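PDB 6AR7: lysozyme inhibitor LprI-like N-terminal domain-containing protein from Burkholderia thailandensis, which is of unknown function but carries a domain related to the lysozyme inhibitor LprI, so it may inhibit lysozyme. Local coordinates for residues L183-F193 with L209-L217. Numbering follows the deposited sequence.
Sequences LVAAQREWAAF and LIGARVATL
Trp190 and Arg213 both set CG opposite the backbone N (chi1 175° and -172°), sending the indole and the arginine chain past each other in opposite directions between two antiparallel helices. They belong to the helical hairpin of 180-197 and 203-223 in this all-helical, LprI-related fold, and the segment axes come no nearer than 11.5 Å. Arg213 bends at chi2 and lays its aliphatic part over one indole face: CG sits 3.8 Å from the centroid of the six-membered ring of Trp190, a CH-pi contact. Beyond the ring, the guanidinium reaches Gln187 side-on. NE of Arg213 donates to OE1 of Gln187 at 2.8 Å and NH2 of Arg213 to the same OE1 at 3.0 Å, with amide and guanidinium only 12° from coplanar, so one oxygen takes both N-H groups and helps fix how the guanidinium is turned. NH1 of Arg213 forms a salt bridge with Glu93 of helix 73-101, tying the hairpin to a third helix, while CD2 of Leu217 lies over the rim of one guanidinium face, with CB of Trp190 over the other. Trp89 meets Trp190 edge-to-face. At the interface ends, Phe193 CE2 touches Leu209 CD2 at 4.1 Å and Leu183 CD1 Leu217 CD2 at 4.2 Å. In the plane of the indole, a water accepts from Trp190 NE1 at 2.9 Å and donates to the carbonyl O of Leu209.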
loop_
_atom_site.group_PDB
_atom_site.type_symbol
_atom_site.label_atom_id
_atom_site.label_comp_id
_atom_site.label_asym_id
_atom_site.label_seq_id
_atom_site.Cartn_x
_atom_site.Cartn_y
_atom_site.Cartn_z
ATOM N N LEU A 183 -1.459 4.486 15.448
ATOM C CA LEU A 183 -1.723 5.322 14.280
ATOM C C LEU A 183 -0.563 6.282 14.032
ATOM O O LEU A 183 -0.108 6.434 12.896
ATOM C CB LEU A 183 -3.029 6.100 14.466
ATOM C CG LEU A 183 -3.359 7.196 13.447
ATOM C CD1 LEU A 183 -3.445 6.670 12.019
ATOM C CD2 LEU A 183 -4.649 7.918 13.840
ATOM N N VAL A 184 -0.075 6.939 15.092
ATOM C CA VAL A 184 1.062 7.851 14.956
ATOM C C VAL A 184 2.251 7.121 14.345
ATOM O O VAL A 184 2.872 7.596 13.388
ATOM C CB VAL A 184 1.431 8.464 16.323
ATOM C CG1 VAL A 184 2.675 9.329 16.195
ATOM C CG2 VAL A 184 0.268 9.275 16.890
ATOM N N ALA A 185 2.569 5.940 14.878
ATOM C CA ALA A 185 3.734 5.204 14.403
ATOM C C ALA A 185 3.546 4.727 12.960
ATOM O O ALA A 185 4.457 4.856 12.126
ATOM C CB ALA A 185 4.015 4.033 15.343
ATOM N N ALA A 186 2.374 4.166 12.640
ATOM C CA ALA A 186 2.151 3.684 11.276
ATOM C C ALA A 186 2.211 4.821 10.269
ATOM O O ALA A 186 2.819 4.683 9.198
ATOM C CB ALA A 186 0.806 2.969 11.172
ATOM N N GLN A 187 1.592 5.959 10.599
ATOM C CA GLN A 187 1.541 7.073 9.667
ATOM C C GLN A 187 2.925 7.671 9.445
ATOM O O GLN A 187 3.265 8.073 8.327
ATOM C CB GLN A 187 0.597 8.149 10.191
ATOM C CG GLN A 187 0.435 9.298 9.226
ATOM C CD GLN A 187 -0.238 8.870 7.939
ATOM O OE1 GLN A 187 -0.841 7.799 7.856
ATOM N NE2 GLN A 187 -0.143 9.708 6.932
ATOM N N ARG A 188 3.726 7.761 10.505
ATOM C CA ARG A 188 5.085 8.272 10.357
ATOM C C ARG A 188 5.891 7.394 9.405
ATOM O O ARG A 188 6.630 7.898 8.557
ATOM C CB ARG A 188 5.753 8.367 11.723
ATOM C CG ARG A 188 7.206 8.762 11.695
ATOM C CD ARG A 188 7.741 8.954 13.124
ATOM N NE ARG A 188 7.616 7.741 13.938
ATOM C CZ ARG A 188 6.987 7.689 15.112
ATOM N NH1 ARG A 188 6.437 8.785 15.620
ATOM N NH2 ARG A 188 6.915 6.544 15.782
ATOM N N GLU A 189 5.752 6.074 9.512
ATOM C CA GLU A 189 6.538 5.255 8.605
ATOM C C GLU A 189 5.947 5.249 7.204
ATOM O O GLU A 189 6.694 5.146 6.226
ATOM C CB GLU A 189 6.718 3.854 9.167
ATOM C CG GLU A 189 7.853 3.850 10.180
ATOM C CD GLU A 189 7.786 2.690 11.121
ATOM O OE1 GLU A 189 8.839 2.322 11.693
ATOM O OE2 GLU A 189 6.674 2.150 11.283
ATOM N N TRP A 190 4.630 5.405 7.078
ATOM C CA TRP A 190 4.073 5.588 5.750
ATOM C C TRP A 190 4.671 6.830 5.082
ATOM O O TRP A 190 5.066 6.781 3.911
ATOM C CB TRP A 190 2.538 5.666 5.804
ATOM C CG TRP A 190 2.007 5.967 4.450
ATOM C CD1 TRP A 190 1.689 5.068 3.485
ATOM C CD2 TRP A 190 1.830 7.262 3.864
ATOM N NE1 TRP A 190 1.306 5.718 2.339
ATOM C CE2 TRP A 190 1.376 7.065 2.549
ATOM C CE3 TRP A 190 2.000 8.565 4.331
ATOM C CZ2 TRP A 190 1.090 8.128 1.689
ATOM C CZ3 TRP A 190 1.726 9.622 3.473
ATOM C CH2 TRP A 190 1.263 9.394 2.173
ATOM N N ALA A 191 4.771 7.944 5.819
ATOM C CA ALA A 191 5.264 9.184 5.223
ATOM C C ALA A 191 6.725 9.062 4.823
ATOM O O ALA A 191 7.127 9.569 3.772
ATOM C CB ALA A 191 5.074 10.363 6.191
ATOM N N ALA A 192 7.531 8.373 5.635
ATOM C CA ALA A 192 8.912 8.105 5.250
ATOM C C ALA A 192 8.972 7.220 4.001
ATOM O O ALA A 192 9.851 7.399 3.152
ATOM C CB ALA A 192 9.666 7.461 6.419
ATOM N N PHE A 193 8.057 6.249 3.874
ATOM C CA PHE A 193 7.977 5.480 2.632
ATOM C C PHE A 193 7.599 6.384 1.461
ATOM O O PHE A 193 8.241 6.359 0.402
ATOM C CB PHE A 193 6.979 4.325 2.779
ATOM C CG PHE A 193 6.484 3.758 1.465
ATOM C CD1 PHE A 193 7.337 3.072 0.621
ATOM C CD2 PHE A 193 5.156 3.897 1.092
ATOM C CE1 PHE A 193 6.878 2.552 -0.584
ATOM C CE2 PHE A 193 4.686 3.386 -0.104
ATOM C CZ PHE A 193 5.546 2.708 -0.946
ATOM N N LEU A 209 -0.191 7.803 -4.552
ATOM C CA LEU A 209 0.263 7.258 -3.277
ATOM C C LEU A 209 -0.463 7.918 -2.116
ATOM O O LEU A 209 -0.915 7.238 -1.185
ATOM C CB LEU A 209 1.771 7.448 -3.104
ATOM C CG LEU A 209 2.753 6.468 -3.741
ATOM C CD1 LEU A 209 4.189 6.992 -3.571
ATOM C CD2 LEU A 209 2.591 5.035 -3.197
ATOM N N ILE A 210 -0.558 9.253 -2.140
ATOM C CA ILE A 210 -1.280 9.965 -1.078
ATOM C C ILE A 210 -2.766 9.629 -1.124
ATOM O O ILE A 210 -3.394 9.384 -0.084
ATOM C CB ILE A 210 -1.062 11.486 -1.183
ATOM C CG1 ILE A 210 0.429 11.838 -1.172
ATOM C CG2 ILE A 210 -1.790 12.195 -0.044
ATOM C CD1 ILE A 210 0.736 13.287 -1.576
ATOM N N GLY A 211 -3.359 9.636 -2.322
ATOM C CA GLY A 211 -4.782 9.343 -2.429
ATOM C C GLY A 211 -5.125 7.961 -1.897
ATOM O O GLY A 211 -6.180 7.765 -1.291
ATOM N N ALA A 212 -4.227 6.986 -2.107
ATOM C CA ALA A 212 -4.437 5.650 -1.552
ATOM C C ALA A 212 -4.414 5.678 -0.029
ATOM O O ALA A 212 -5.242 5.030 0.620
ATOM C CB ALA A 212 -3.380 4.677 -2.071
ATOM N N ARG A 213 -3.489 6.446 0.560
ATOM C CA ARG A 213 -3.478 6.569 2.009
ATOM C C ARG A 213 -4.723 7.308 2.511
ATOM O O ARG A 213 -5.273 6.955 3.562
ATOM C CB ARG A 213 -2.191 7.264 2.465
ATOM C CG ARG A 213 -1.995 7.276 3.994
ATOM C CD ARG A 213 -2.014 5.872 4.577
ATOM N NE ARG A 213 -1.630 5.863 5.995
ATOM C CZ ARG A 213 -1.716 4.794 6.790
ATOM N NH1 ARG A 213 -2.173 3.651 6.304
ATOM N NH2 ARG A 213 -1.347 4.862 8.069
ATOM N N VAL A 214 -5.199 8.313 1.767
ATOM C CA VAL A 214 -6.452 8.985 2.138
ATOM C C VAL A 214 -7.582 7.964 2.294
ATOM O O VAL A 214 -8.339 7.982 3.278
ATOM C CB VAL A 214 -6.833 10.061 1.100
ATOM C CG1 VAL A 214 -8.236 10.560 1.370
ATOM C CG2 VAL A 214 -5.860 11.266 1.109
ATOM N N ALA A 215 -7.719 7.072 1.309
ATOM C CA ALA A 215 -8.809 6.099 1.313
ATOM C C ALA A 215 -8.703 5.136 2.495
ATOM O O ALA A 215 -9.713 4.795 3.121
ATOM C CB ALA A 215 -8.824 5.337 -0.013
ATOM N N THR A 216 -7.489 4.696 2.824
ATOM C CA THR A 216 -7.312 3.841 3.991
ATOM C C THR A 216 -7.744 4.558 5.271
ATOM O O THR A 216 -8.532 4.022 6.058
ATOM C CB THR A 216 -5.850 3.392 4.102
ATOM O OG1 THR A 216 -5.466 2.626 2.942
ATOM C CG2 THR A 216 -5.657 2.549 5.350
ATOM N N LEU A 217 -7.247 5.778 5.488
ATOM C CA LEU A 217 -7.570 6.509 6.711
ATOM C C LEU A 217 -9.058 6.821 6.782
ATOM O O LEU A 217 -9.653 6.806 7.865
ATOM C CB LEU A 217 -6.753 7.803 6.784
ATOM C CG LEU A 217 -5.229 7.668 6.867
ATOM C CD1 LEU A 217 -4.600 9.033 6.933
ATOM C CD2 LEU A 217 -4.780 6.799 8.042
HETATM O O HOH W 1 0.056 4.856 -0.154
#